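Local coordinates for extracellular solute-binding protein, family 1 (Trichodesmium erythraeum IMS101, PDB 6G7N) that binds ferric iron, probably as the extracellular solute-binding component of an ABC transporter for iron uptake, at residues I75-I84 against I249-S257; Q261-E270 against V273-L283. All blocks are in the same frame, centred on the assembly; numbering follows the deposited sequence.

In the fold
Contact 1 sets the short helix 78-83 beside helix 245-255, and contact 2 folds the chain that follows strand 271-272 back over helix 258-266. Helices 245-255 and 258-266 follow each other in the chain, so the contacts adjoin although their centres lie about 17 Å apart: Q261 NE2 hydrogen-bonds to L255 O, and V274 packs on V256. Both are mostly buried. Contact 1 is aliphatic with a polar margin of serine, glutamate and water, whereas contact 2 relies on a buried amide, bridging waters and a helix-ending turn. Contact 2 is the one that reaches the ligand pocket, through N268.

Contact 1: I75-I84 against I249-S257; sequences ISSSTLNNKI and IKFLEYLVS
S77 OG is held between two groups: it donates to E253 OE2 at 2.6 Å and accepts from L80 N at 3.0 Å. The second bond is nearly straight, with an N-H...O angle of 174°, and makes S77 the N-cap of helix 78-83. Serine suits the place because one small hydroxyl can both cap a helix and give its proton to a neighbour. With OG anti to its backbone N (chi1 163°), the hydroxyl turns back to the first turn of the helix. E253 extends beyond CG to meet it, and OE2 receives the proton on its anti lone pair. A water donates to the same oxygen and accepts from T79 N. The carboxylate thus engages the N-terminal turn both directly and through water, where the helix dipole would probably favour its negative charge.

Beside this polar margin the contact is aliphatic. V256 spreads its two methyls: CG1 lies 3.7 Å from I84 CG1, the side chains crossing at about a right angle, while CG2 comes to 3.6 Å from T79 CG2 and also meets K83 CB. L80, whose forked end reaches past its own helix, lays CD2 3.5 Å from L252 O and touches L252 CB. At the other end, I75 CD1 packs on I249 CG1 at 3.8 Å, bringing the loop before helix 78-83 into the seam. V238 lies beside I75 and L252, and F98 beside L252 and V256, so the seam continues into strands 231-239 and 96-108. The axes of 78-83 and 249-255 approach to 9.2 Å, with 29° between their N-to-C directions, a pair running in roughly the same direction beside the mixed sheet of this solute-binding protein fold.

Contact 2: Q261-E270 against V273-L283; sequences QKIFSEGNNE and VVAGVPIASVL. With DAL (D-alanine), chain C.
Q261 faces the chain at 273-283, and every part of its side chain is used. CB rests on the methyls of V277, 3.9 Å from CG1. CG then meets V274 CG2 at 3.7 Å, and the bend at chi2 (-76°) turns the amide toward the start of the loop. There OE1 accepts two backbone N-H groups: V273 N at 2.9 Å, in the carbonyl plane, and V274 N at 3.2 Å, from above it. NE2 hydrogen-bonds to L255 O and F98 O. Glutamine suits this buried place, having both the acceptor and the donors required.

Further along, E266 lays CG against A280 CB at 3.9 Å; the single methyl of alanine lets the returning backbone come close. E266 OE2 takes a bond from a water that also donates to P278 O, while OE1 salt-bridges K262 NZ. The helix ends in a Schellman motif with N269, at positive phi, as C-prime residue. L283 CD1 packs 3.6 Å from N269 O, and a water joins E270 O to A280 N. Within the same turn, N268 ND2 bonds to E270 OE2 and lies 3.3 Å from D-alanine OXT. E270 OE2 also forms a salt bridge with R101, and OE1 a hydrogen bond with S99. A neutral amide thus holds the buried start of the returning chain, a carboxylate and its waters the middle, and E270 with R101 lies toward the ligand pocket.

Contact 1: I75-I84 against I249-S257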
ATOM      1  N   ILE A  75      -2.251  10.992  18.262  1.00 12.49           N
ATOM      2  CA  ILE A  75      -1.481  10.316  19.278  1.00 12.63           C
ATOM      3  C   ILE A  75      -0.034  10.749  19.226  1.00 12.28           C
ATOM      4  O   ILE A  75       0.582  10.671  18.169  1.00 14.01           O
ATOM      5  CB  ILE A  75      -1.576   8.776  19.066  1.00 14.23           C
ATOM      6  CG1 ILE A  75      -3.010   8.276  19.123  1.00 15.50           C
ATOM      7  CG2 ILE A  75      -0.680   8.042  20.073  1.00 15.62           C
ATOM      8  CD1 ILE A  75      -3.708   8.484  20.418  1.00 15.29           C
ATOM      9  N   SER A  76       0.505  11.157  20.379  1.00 13.72           N
ATOM     10  CA  SER A  76       1.908  11.532  20.492  0.70 13.84           C
ATOM     11  C   SER A  76       2.636  10.491  21.341  1.00 13.14           C
ATOM     12  O   SER A  76       2.455  10.431  22.549  1.00 16.33           O
ATOM     13  CB  SER A  76       2.034  12.934  21.097  0.70 17.18           C
ATOM     14  OG  SER A  76       1.556  13.892  20.154  0.70 21.96           O
ATOM     15  N   SER A  77       3.459   9.692  20.685  1.00 12.61           N
ATOM     16  CA  SER A  77       4.214   8.594  21.298  1.00 12.21           C
ATOM     17  C   SER A  77       5.637   8.634  20.826  1.00 11.18           C
ATOM     18  O   SER A  77       5.890   8.568  19.626  1.00 11.13           O
ATOM     19  CB  SER A  77       3.576   7.260  20.885  1.00 13.23           C
ATOM     20  OG  SER A  77       4.460   6.169  21.109  1.00 13.33           O
ATOM     21  N   SER A  78       6.583   8.702  21.757  1.00 11.42           N
ATOM     22  CA  SER A  78       7.999   8.611  21.420  1.00 11.22           C
ATOM     23  C   SER A  78       8.295   7.312  20.659  1.00 10.73           C
ATOM     24  O   SER A  78       9.091   7.307  19.731  1.00 11.58           O
ATOM     25  CB  SER A  78       8.849   8.681  22.683  1.00 12.54           C
ATOM     26  OG  SER A  78      10.213   8.452  22.459  1.00 15.52           O
ATOM     27  N   THR A  79       7.697   6.208  21.109  1.00 10.90           N
ATOM     28  CA  THR A  79       7.913   4.941  20.449  1.00 11.08           C
ATOM     29  C   THR A  79       7.443   4.954  18.986  1.00 10.84           C
ATOM     30  O   THR A  79       8.178   4.571  18.079  1.00 10.98           O
ATOM     31  CB  THR A  79       7.244   3.811  21.247  1.00 12.51           C
ATOM     32  OG1 THR A  79       7.909   3.716  22.510  1.00 15.64           O
ATOM     33  CG2 THR A  79       7.289   2.490  20.559  1.00 14.08           C
ATOM     34  N   LEU A  80       6.221   5.411  18.750  1.00 10.08           N
ATOM     35  CA  LEU A  80       5.732   5.455  17.370  1.00  9.66           C
ATOM     36  C   LEU A  80       6.581   6.390  16.510  1.00  9.17           C
ATOM     37  O   LEU A  80       6.926   6.061  15.375  1.00  9.93           O
ATOM     38  CB  LEU A  80       4.273   5.893  17.291  1.00 10.19           C
ATOM     39  CG  LEU A  80       3.252   4.977  17.958  1.00 10.75           C
ATOM     40  CD1 LEU A  80       1.851   5.514  17.787  1.00 11.91           C
ATOM     41  CD2 LEU A  80       3.325   3.559  17.453  1.00 11.63           C
ATOM     42  N   ASN A  81       6.900   7.573  17.036  1.00  8.98           N
ATOM     43  CA  ASN A  81       7.578   8.533  16.211  1.00  9.10           C
ATOM     44  C   ASN A  81       9.011   8.135  15.925  1.00  9.00           C
ATOM     45  O   ASN A  81       9.532   8.369  14.829  1.00  9.49           O
ATOM     46  CB  ASN A  81       7.506   9.926  16.787  1.00  9.49           C
ATOM     47  CG  ASN A  81       6.106  10.494  16.841  1.00 10.34           C
ATOM     48  OD1 ASN A  81       5.189  10.056  16.135  1.00 11.52           O
ATOM     49  ND2 ASN A  81       5.933  11.491  17.703  1.00 12.79           N
ATOM     50  N   ASN A  82       9.691   7.581  16.925  1.00  9.29           N
ATOM     51  CA  ASN A  82      11.070   7.172  16.709  1.00  9.46           C
ATOM     52  C   ASN A  82      11.169   5.949  15.769  1.00  9.19           C
ATOM     53  O   ASN A  82      12.055   5.900  14.922  1.00  9.91           O
ATOM     54  CB  ASN A  82      11.777   6.882  18.037  1.00 10.00           C
ATOM     55  CG  ASN A  82      13.224   6.522  17.808  1.00 12.00           C
ATOM     56  OD1 ASN A  82      13.962   7.233  17.110  1.00 12.47           O
ATOM     57  ND2 ASN A  82      13.613   5.313  18.312  1.00 16.21           N
ATOM     58  N   LYS A  83      10.292   4.982  15.959  1.00  8.90           N
ATOM     59  CA  LYS A  83      10.389   3.742  15.214  1.00  9.02           C
ATOM     60  C   LYS A  83       9.768   3.791  13.815  1.00  8.79           C
ATOM     61  O   LYS A  83      10.189   3.017  12.951  1.00  9.48           O
ATOM     62  CB  LYS A  83       9.778   2.577  16.013  1.00  9.72           C
ATOM     63  CG  LYS A  83      10.530   2.274  17.311  1.00 11.13           C
ATOM     64  CD  LYS A  83      11.944   1.768  17.086  1.00 13.19           C
ATOM     65  CE  LYS A  83      12.621   1.401  18.381  1.00 15.35           C
ATOM     66  NZ  LYS A  83      13.987   0.865  18.160  1.00 17.97           N
ATOM     67  N   ILE A  84       8.749   4.629  13.600  1.00  8.63           N
ATOM     68  CA  ILE A  84       8.102   4.716  12.283  1.00  8.73           C
ATOM     69  C   ILE A  84       8.725   5.879  11.542  1.00  8.68           C
ATOM     70  O   ILE A  84       8.705   7.019  12.020  1.00  8.74           O
ATOM     71  CB  ILE A  84       6.592   4.855  12.393  1.00  9.01           C
ATOM     72  CG1 ILE A  84       5.995   3.691  13.172  1.00  9.04           C
ATOM     73  CG2 ILE A  84       5.983   4.970  11.020  1.00  9.45           C
ATOM     74  CD1 ILE A  84       4.519   3.780  13.441  1.00 10.14           C
ATOM     75  N   ILE A 249      -3.408   2.762  22.338  1.00 12.43           N
ATOM     76  CA  ILE A 249      -2.021   3.240  22.189  1.00 12.10           C
ATOM     77  C   ILE A 249      -1.050   2.091  22.426  1.00 12.27           C
ATOM     78  O   ILE A 249      -0.066   1.929  21.688  1.00 13.04           O
ATOM     79  CB  ILE A 249      -1.753   4.431  23.122  1.00 13.69           C
ATOM     80  CG1 ILE A 249      -2.611   5.651  22.727  1.00 14.70           C
ATOM     81  CG2 ILE A 249      -0.269   4.766  23.111  1.00 14.85           C
ATOM     82  CD1 ILE A 249      -2.619   6.734  23.787  1.00 16.28           C
ATOM     83  N   LYS A 250      -1.305   1.274  23.466  1.00 12.31           N
ATOM     84  CA  LYS A 250      -0.426   0.114  23.720  1.00 12.47           C
ATOM     85  C   LYS A 250      -0.372  -0.810  22.513  1.00 11.06           C
ATOM     86  O   LYS A 250       0.701  -1.390  22.217  1.00 11.78           O
ATOM     87  CB  LYS A 250      -0.882  -0.668  24.949  1.00 13.35           C
ATOM     88  CG  LYS A 250      -0.598   0.011  26.284  1.00 15.94           C
ATOM     89  CD  LYS A 250      -0.992  -0.884  27.460  1.00 19.02           C
ATOM     90  CE  LYS A 250      -0.666  -0.255  28.818  1.00 21.77           C
ATOM     91  NZ  LYS A 250      -0.942  -1.171  29.960  1.00 26.13           N
ATOM     92  N   PHE A 251      -1.501  -1.001  21.847  1.00 11.12           N
ATOM     93  CA  PHE A 251      -1.518  -1.866  20.674  1.00 11.10           C
ATOM     94  C   PHE A 251      -0.678  -1.290  19.538  1.00 11.27           C
ATOM     95  O   PHE A 251       0.152  -2.030  18.963  1.00 10.97           O
ATOM     96  CB  PHE A 251      -2.961  -2.111  20.231  1.00 12.05           C
ATOM     97  CG  PHE A 251      -3.066  -3.109  19.108  1.00 12.40           C
ATOM     98  CD1 PHE A 251      -2.797  -4.447  19.325  1.00 13.30           C
ATOM     99  CD2 PHE A 251      -3.415  -2.716  17.828  1.00 12.44           C
ATOM    100  CE1 PHE A 251      -2.871  -5.386  18.307  1.00 14.48           C
ATOM    101  CE2 PHE A 251      -3.510  -3.645  16.799  1.00 12.97           C
ATOM    102  CZ  PHE A 251      -3.244  -4.975  17.037  1.00 14.60           C
ATOM    103  N   LEU A 252      -0.853  -0.013  19.225  1.00 11.22           N
ATOM    104  CA  LEU A 252      -0.017   0.580  18.174  1.00 10.87           C
ATOM    105  C   LEU A 252       1.462   0.488  18.509  1.00 10.72           C
ATOM    106  O   LEU A 252       2.297   0.175  17.645  1.00 10.91           O
ATOM    107  CB  LEU A 252      -0.412   2.028  17.905  1.00 11.38           C
ATOM    108  CG  LEU A 252      -1.855   2.286  17.447  1.00 13.37           C
ATOM    109  CD1 LEU A 252      -1.961   3.720  16.994  1.00 14.82           C
ATOM    110  CD2 LEU A 252      -2.296   1.306  16.338  1.00 13.43           C
ATOM    111  N   GLU A 253       1.808   0.758  19.763  1.00 10.75           N
ATOM    112  CA  GLU A 253       3.215   0.674  20.162  1.00 11.00           C
ATOM    113  C   GLU A 253       3.728  -0.759  20.045  1.00 10.82           C
ATOM    114  O   GLU A 253       4.861  -0.984  19.612  1.00 11.78           O
ATOM    115  CB  GLU A 253       3.408   1.226  21.552  1.00 11.52           C
ATOM    116  CG  GLU A 253       3.227   2.727  21.601  1.00 11.95           C
ATOM    117  CD  GLU A 253       3.383   3.362  22.976  1.00 14.75           C
ATOM    118  OE1 GLU A 253       3.219   2.670  23.998  1.00 20.71           O
ATOM    119  OE2 GLU A 253       3.599   4.599  23.029  1.00 16.19           O
ATOM    120  N   TYR A 254       2.916  -1.743  20.433  1.00 10.62           N
ATOM    121  CA  TYR A 254       3.315  -3.132  20.274  1.00 10.92           C
ATOM    122  C   TYR A 254       3.619  -3.473  18.816  1.00 10.62           C
ATOM    123  O   TYR A 254       4.568  -4.210  18.525  1.00 10.81           O
ATOM    124  CB  TYR A 254       2.217  -4.036  20.857  1.00 11.59           C
ATOM    125  CG  TYR A 254       2.397  -5.464  20.441  1.00 12.78           C
ATOM    126  CD1 TYR A 254       3.407  -6.262  20.961  1.00 15.66           C
ATOM    127  CD2 TYR A 254       1.606  -6.003  19.417  1.00 14.48           C
ATOM    128  CE1 TYR A 254       3.594  -7.564  20.490  1.00 18.12           C
ATOM    129  CE2 TYR A 254       1.797  -7.266  18.952  1.00 17.25           C
ATOM    130  CZ  TYR A 254       2.787  -8.042  19.471  1.00 17.38           C
ATOM    131  OH  TYR A 254       3.007  -9.298  18.933  1.00 22.37           O
ATOM    132  N   LEU A 255       2.843  -2.913  17.884  1.00 10.40           N
ATOM    133  CA  LEU A 255       3.037  -3.217  16.469  1.00 10.55           C
ATOM    134  C   LEU A 255       4.388  -2.812  15.908  1.00  9.91           C
ATOM    135  O   LEU A 255       4.784  -3.359  14.867  1.00 10.96           O
ATOM    136  CB  LEU A 255       1.928  -2.616  15.616  1.00 11.04           C
ATOM    137  CG  LEU A 255       0.535  -3.242  15.771  1.00 12.82           C
ATOM    138  CD1 LEU A 255      -0.441  -2.455  14.907  1.00 14.61           C
ATOM    139  CD2 LEU A 255       0.521  -4.696  15.388  1.00 15.21           C
ATOM    140  N   VAL A 256       5.093  -1.868  16.548  1.00  9.82           N
ATOM    141  CA  VAL A 256       6.424  -1.496  16.072  1.00 10.48           C
ATOM    142  C   VAL A 256       7.539  -2.315  16.700  1.00 10.71           C
ATOM    143  O   VAL A 256       8.703  -2.127  16.344  1.00 12.28           O
ATOM    144  CB  VAL A 256       6.718   0.011  16.154  1.00 11.27           C
ATOM    145  CG1 VAL A 256       5.651   0.798  15.403  1.00 13.61           C
ATOM    146  CG2 VAL A 256       6.849   0.512  17.580  1.00 12.66           C
ATOM    147  N   SER A 257       7.209  -3.217  17.629  1.00 10.90           N
ATOM    148  CA  SER A 257       8.230  -4.088  18.185  1.00 12.15           C
ATOM    149  C   SER A 257       8.812  -4.996  17.083  1.00 11.92           C
ATOM    150  O   SER A 257       8.120  -5.336  16.122  1.00 12.09           O
ATOM    151  CB  SER A 257       7.674  -4.925  19.337  1.00 12.96           C
ATOM    152  OG  SER A 257       6.727  -5.892  18.888  1.00 13.58           O
TER
HETATM  153  O   HOH W   1       6.452   5.891  23.845  1.00 19.45           O

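Contact 2: Q261-E270 against V273-L283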
ATOM      1  N   GLN A 261       6.595  -6.574  14.089  1.00 11.23           N
ATOM      2  CA  GLN A 261       6.925  -6.138  12.747  1.00 11.55           C
ATOM      3  C   GLN A 261       7.128  -7.311  11.803  1.00 12.56           C
ATOM      4  O   GLN A 261       6.649  -7.299  10.662  1.00 12.94           O
ATOM      5  CB  GLN A 261       8.174  -5.230  12.759  1.00 10.84           C
ATOM      6  CG  GLN A 261       7.869  -3.804  13.201  1.00 10.68           C
ATOM      7  CD  GLN A 261       7.202  -3.063  12.071  1.00  9.71           C
ATOM      8  OE1 GLN A 261       7.829  -2.770  11.039  1.00 10.28           O
ATOM      9  NE2 GLN A 261       5.914  -2.784  12.238  1.00 10.73           N
ATOM     10  N   LYS A 262       7.832  -8.329  12.284  1.00 12.92           N
ATOM     11  CA  LYS A 262       8.030  -9.534  11.469  1.00 14.51           C
ATOM     12  C   LYS A 262       6.691 -10.200  11.147  1.00 13.52           C
ATOM     13  O   LYS A 262       6.395 -10.503   9.980  1.00 15.05           O
ATOM     14  CB  LYS A 262       8.943 -10.505  12.187  1.00 16.32           C
ATOM     15  CG  LYS A 262       9.121 -11.831  11.471  1.00 19.64           C
ATOM     16  CD  LYS A 262      10.018 -12.799  12.237  1.00 22.57           C
ATOM     17  CE  LYS A 262      10.101 -14.173  11.589  1.00 26.34           C
ATOM     18  NZ  LYS A 262      10.679 -14.111  10.232  1.00 32.11           N
ATOM     19  N   ILE A 263       5.884 -10.478  12.155  1.00 13.45           N
ATOM     20  CA  ILE A 263       4.656 -11.221  11.927  1.00 14.04           C
ATOM     21  C   ILE A 263       3.702 -10.429  11.035  1.00 13.03           C
ATOM     22  O   ILE A 263       3.128 -10.990  10.088  1.00 14.28           O
ATOM     23  CB  ILE A 263       3.961 -11.534  13.260  1.00 15.71           C
ATOM     24  CG1 ILE A 263       4.783 -12.514  14.106  1.00 18.38           C
ATOM     25  CG2 ILE A 263       2.557 -12.082  13.023  1.00 16.84           C
ATOM     26  CD1 ILE A 263       4.391 -12.575  15.565  1.00 21.25           C
ATOM     27  N   PHE A 264       3.543  -9.144  11.318  1.00 12.34           N
ATOM     28  CA  PHE A 264       2.573  -8.343  10.589  1.00 12.61           C
ATOM     29  C   PHE A 264       3.004  -8.160   9.142  1.00 12.88           C
ATOM     30  O   PHE A 264       2.176  -8.271   8.224  1.00 13.54           O
ATOM     31  CB  PHE A 264       2.405  -6.988  11.274  1.00 12.82           C
ATOM     32  CG  PHE A 264       1.361  -6.119  10.645  1.00 12.65           C
ATOM     33  CD1 PHE A 264       0.010  -6.456  10.678  1.00 15.07           C
ATOM     34  CD2 PHE A 264       1.736  -4.980   9.935  1.00 12.30           C
ATOM     35  CE1 PHE A 264      -0.932  -5.642  10.080  1.00 15.58           C
ATOM     36  CE2 PHE A 264       0.794  -4.189   9.323  1.00 12.53           C
ATOM     37  CZ  PHE A 264      -0.538  -4.516   9.414  1.00 13.71           C
ATOM     38  N   SER A 265       4.275  -7.835   8.913  1.00 12.68           N
ATOM     39  CA  SER A 265       4.730  -7.601   7.545  0.50 13.67           C
ATOM     40  C   SER A 265       4.714  -8.900   6.745  1.00 14.59           C
ATOM     41  O   SER A 265       4.223  -8.956   5.609  1.00 15.01           O
ATOM     42  CB  SER A 265       6.119  -6.940   7.537  0.50 14.91           C
ATOM     43  OG  SER A 265       6.139  -5.771   8.348  0.50 17.17           O
ATOM     44  N   GLU A 266       5.233  -9.974   7.330  1.00 15.11           N
ATOM     45  CA  GLU A 266       5.344 -11.224   6.617  1.00 16.59           C
ATOM     46  C   GLU A 266       4.006 -11.848   6.306  1.00 15.25           C
ATOM     47  O   GLU A 266       3.889 -12.554   5.295  1.00 16.98           O
ATOM     48  CB  GLU A 266       6.273 -12.187   7.340  1.00 18.00           C
ATOM     49  CG  GLU A 266       7.701 -11.671   7.312  1.00 21.89           C
ATOM     50  CD  GLU A 266       8.712 -12.606   7.918  1.00 24.06           C
ATOM     51  OE1 GLU A 266       8.357 -13.736   8.355  1.00 31.27           O
ATOM     52  OE2 GLU A 266       9.899 -12.194   7.976  1.00 27.70           O
ATOM     53  N   GLY A 267       2.972 -11.515   7.079  1.00 15.82           N
ATOM     54  CA  GLY A 267       1.637 -12.040   6.852  1.00 16.65           C
ATOM     55  C   GLY A 267       1.085 -11.676   5.471  1.00 15.89           C
ATOM     56  O   GLY A 267       0.212 -12.374   4.956  1.00 17.16           O
ATOM     57  N   ASN A 268       1.530 -10.563   4.901  1.00 14.05           N
ATOM     58  CA  ASN A 268       1.179 -10.211   3.541  1.00 13.52           C
ATOM     59  C   ASN A 268       2.375  -9.955   2.645  1.00 12.49           C
ATOM     60  O   ASN A 268       2.242  -9.231   1.652  1.00 12.07           O
ATOM     61  CB  ASN A 268       0.213  -9.015   3.501  1.00 13.97           C
ATOM     62  CG  ASN A 268      -0.414  -8.812   2.132  1.00 14.07           C
ATOM     63  OD1 ASN A 268      -0.750  -9.798   1.435  1.00 15.39           O
ATOM     64  ND2 ASN A 268      -0.631  -7.548   1.747  1.00 15.15           N
ATOM     65  N   ASN A 269       3.524 -10.527   2.969  1.00 11.91           N
ATOM     66  CA  ASN A 269       4.713 -10.347   2.147  1.00 12.02           C
ATOM     67  C   ASN A 269       5.069  -8.891   1.889  1.00 11.31           C
ATOM     68  O   ASN A 269       5.569  -8.552   0.824  1.00 11.56           O
ATOM     69  CB  ASN A 269       4.599 -11.117   0.826  1.00 12.51           C
ATOM     70  CG  ASN A 269       4.332 -12.575   1.050  1.00 13.39           C
ATOM     71  OD1 ASN A 269       5.112 -13.261   1.687  1.00 15.65           O
ATOM     72  ND2 ASN A 269       3.199 -13.052   0.547  1.00 15.41           N
ATOM     73  N   GLU A 270       4.851  -8.054   2.908  1.00 10.87           N
ATOM     74  CA  GLU A 270       5.212  -6.640   2.914  1.00 10.75           C
ATOM     75  C   GLU A 270       6.556  -6.447   3.632  1.00 10.65           C
ATOM     76  O   GLU A 270       7.077  -7.372   4.278  1.00 12.28           O
ATOM     77  CB  GLU A 270       4.079  -5.793   3.524  1.00 11.24           C
ATOM     78  CG  GLU A 270       2.870  -5.774   2.624  1.00 11.35           C
ATOM     79  CD  GLU A 270       1.722  -4.918   3.133  1.00 11.48           C
ATOM     80  OE1 GLU A 270       1.957  -3.732   3.524  1.00 11.80           O
ATOM     81  OE2 GLU A 270       0.559  -5.393   3.110  1.00 13.15           O
ATOM     82  N   VAL A 273       8.237  -1.456   8.494  1.00  9.45           N
ATOM     83  CA  VAL A 273       8.559  -0.028   8.524  1.00  9.57           C
ATOM     84  C   VAL A 273       9.742   0.294   9.439  1.00  9.57           C
ATOM     85  O   VAL A 273      10.369   1.341   9.261  1.00 10.92           O
ATOM     86  CB  VAL A 273       7.355   0.869   8.884  1.00 10.02           C
ATOM     87  CG1 VAL A 273       6.213   0.641   7.921  1.00 10.45           C
ATOM     88  CG2 VAL A 273       6.924   0.690  10.324  1.00 10.67           C
ATOM     89  N   VAL A 274      10.033  -0.584  10.413  1.00  9.71           N
ATOM     90  CA  VAL A 274      11.032  -0.277  11.429  1.00 10.19           C
ATOM     91  C   VAL A 274      12.424  -0.672  10.968  1.00 10.70           C
ATOM     92  O   VAL A 274      12.664  -1.803  10.550  1.00 11.54           O
ATOM     93  CB  VAL A 274      10.655  -0.932  12.756  1.00 10.07           C
ATOM     94  CG1 VAL A 274      11.743  -0.710  13.807  1.00 11.67           C
ATOM     95  CG2 VAL A 274       9.317  -0.442  13.270  1.00 10.33           C
ATOM     96  N   ALA A 275      13.341   0.276  11.074  1.00 11.42           N
ATOM     97  CA  ALA A 275      14.730   0.046  10.705  1.00 13.02           C
ATOM     98  C   ALA A 275      15.307  -1.130  11.494  1.00 13.26           C
ATOM     99  O   ALA A 275      15.088  -1.259  12.701  1.00 14.94           O
ATOM    100  CB  ALA A 275      15.566   1.293  10.955  1.00 14.20           C
ATOM    101  N   GLY A 276      16.046  -1.986  10.802  1.00 14.67           N
ATOM    102  CA  GLY A 276      16.749  -3.079  11.445  1.00 16.27           C
ATOM    103  C   GLY A 276      15.973  -4.377  11.542  1.00 16.32           C
ATOM    104  O   GLY A 276      16.556  -5.436  11.821  1.00 21.15           O
ATOM    105  N   VAL A 277      14.666  -4.350  11.313  1.00 13.03           N
ATOM    106  CA  VAL A 277      13.912  -5.587  11.326  1.00 12.83           C
ATOM    107  C   VAL A 277      14.259  -6.356  10.043  1.00 12.54           C
ATOM    108  O   VAL A 277      14.145  -5.811   8.940  1.00 13.54           O
ATOM    109  CB  VAL A 277      12.410  -5.289  11.411  1.00 12.37           C
ATOM    110  CG1 VAL A 277      11.598  -6.572  11.318  1.00 13.10           C
ATOM    111  CG2 VAL A 277      12.095  -4.560  12.703  1.00 13.54           C
ATOM    112  N   PRO A 278      14.642  -7.626  10.154  1.00 14.11           N
ATOM    113  CA  PRO A 278      14.954  -8.403   8.959  1.00 15.03           C
ATOM    114  C   PRO A 278      13.783  -8.487   7.982  1.00 14.79           C
ATOM    115  O   PRO A 278      12.617  -8.536   8.383  1.00 16.29           O
ATOM    116  CB  PRO A 278      15.341  -9.780   9.511  1.00 17.39           C
ATOM    117  CG  PRO A 278      15.883  -9.451  10.866  1.00 18.27           C
ATOM    118  CD  PRO A 278      14.950  -8.381  11.382  1.00 16.08           C
ATOM    119  N   ILE A 279      14.138  -8.545   6.709  1.00 16.64           N
ATOM    120  CA  ILE A 279      13.235  -8.610   5.580  1.00 17.36           C
ATOM    121  C   ILE A 279      12.799 -10.061   5.336  1.00 17.33           C
ATOM    122  O   ILE A 279      13.605 -10.971   5.490  1.00 19.31           O
ATOM    123  CB  ILE A 279      14.007  -8.076   4.312  1.00 20.30           C
ATOM    124  CG1 ILE A 279      14.567  -6.660   4.563  1.00 20.55           C
ATOM    125  CG2 ILE A 279      13.144  -8.091   3.067  1.00 22.53           C
ATOM    126  CD1 ILE A 279      13.529  -5.739   5.119  1.00 19.45           C
ATOM    127  N   ALA A 280      11.546 -10.275   4.917  1.00 17.08           N
ATOM    128  CA  ALA A 280      11.066 -11.622   4.560  1.00 17.81           C
ATOM    129  C   ALA A 280      11.983 -12.311   3.554  1.00 16.52           C
ATOM    130  O   ALA A 280      12.458 -11.679   2.581  1.00 17.22           O
ATOM    131  CB  ALA A 280       9.658 -11.582   3.980  1.00 18.02           C
ATOM    132  N   SER A 281      12.165 -13.615   3.723  1.00 17.44           N
ATOM    133  CA  SER A 281      13.032 -14.358   2.816  0.50 18.56           C
ATOM    134  C   SER A 281      12.623 -14.223   1.344  1.00 17.34           C
ATOM    135  O   SER A 281      13.486 -14.110   0.471  1.00 19.00           O
ATOM    136  CB  SER A 281      13.084 -15.828   3.215  0.50 20.34           C
ATOM    137  OG  SER A 281      13.593 -15.948   4.529  0.50 23.90           O
ATOM    138  N   VAL A 282      11.318 -14.188   1.070  1.00 16.06           N
ATOM    139  CA  VAL A 282      10.832 -14.091  -0.296  1.00 16.53           C
ATOM    140  C   VAL A 282      11.191 -12.744  -0.942  1.00 15.15           C
ATOM    141  O   VAL A 282      11.272 -12.632  -2.163  1.00 17.25           O
ATOM    142  CB  VAL A 282       9.296 -14.334  -0.352  1.00 16.50           C
ATOM    143  CG1 VAL A 282       8.509 -13.232   0.357  1.00 16.73           C
ATOM    144  CG2 VAL A 282       8.803 -14.513  -1.787  1.00 18.24           C
ATOM    145  N   LEU A 283      11.336 -11.690  -0.134  1.00 14.85           N
ATOM    146  CA  LEU A 283      11.685 -10.370  -0.658  1.00 14.68           C
ATOM    147  C   LEU A 283      13.182 -10.151  -0.853  1.00 14.79           C
ATOM    148  O   LEU A 283      13.566  -9.322  -1.679  1.00 15.96           O
ATOM    149  CB  LEU A 283      11.109  -9.279   0.253  1.00 13.40           C
ATOM    150  CG  LEU A 283       9.583  -9.266   0.370  1.00 14.12           C
ATOM    151  CD1 LEU A 283       9.116  -8.284   1.439  1.00 14.17           C
ATOM    152  CD2 LEU A 283       8.929  -8.952  -0.965  1.00 15.15           C
TER
HETATM  153  N   DAL C 401      -5.469  -5.966  -1.070  0.80 20.99           N
HETATM  154  CA  DAL C 401      -5.223  -6.614   0.261  0.80 22.85           C
HETATM  155  CB  DAL C 401      -6.431  -6.441   1.168  0.80 27.91           C
HETATM  156  C   DAL C 401      -3.969  -6.145   0.922  0.80 18.87           C
HETATM  157  O   DAL C 401      -3.229  -5.408   0.239  0.80 16.87           O
HETATM  158  OXT DAL C 401      -3.744  -6.521   2.104  0.80 21.78           O
HETATM  159  O   HOH W   2       9.921  -9.229   7.987  1.00 22.72           O
HETATM  160  O   HOH W   3      10.950 -14.822   6.118  1.00 32.33           O
HETATM  161  O   HOH W   4       9.502  -8.343   5.366  1.00 20.53           O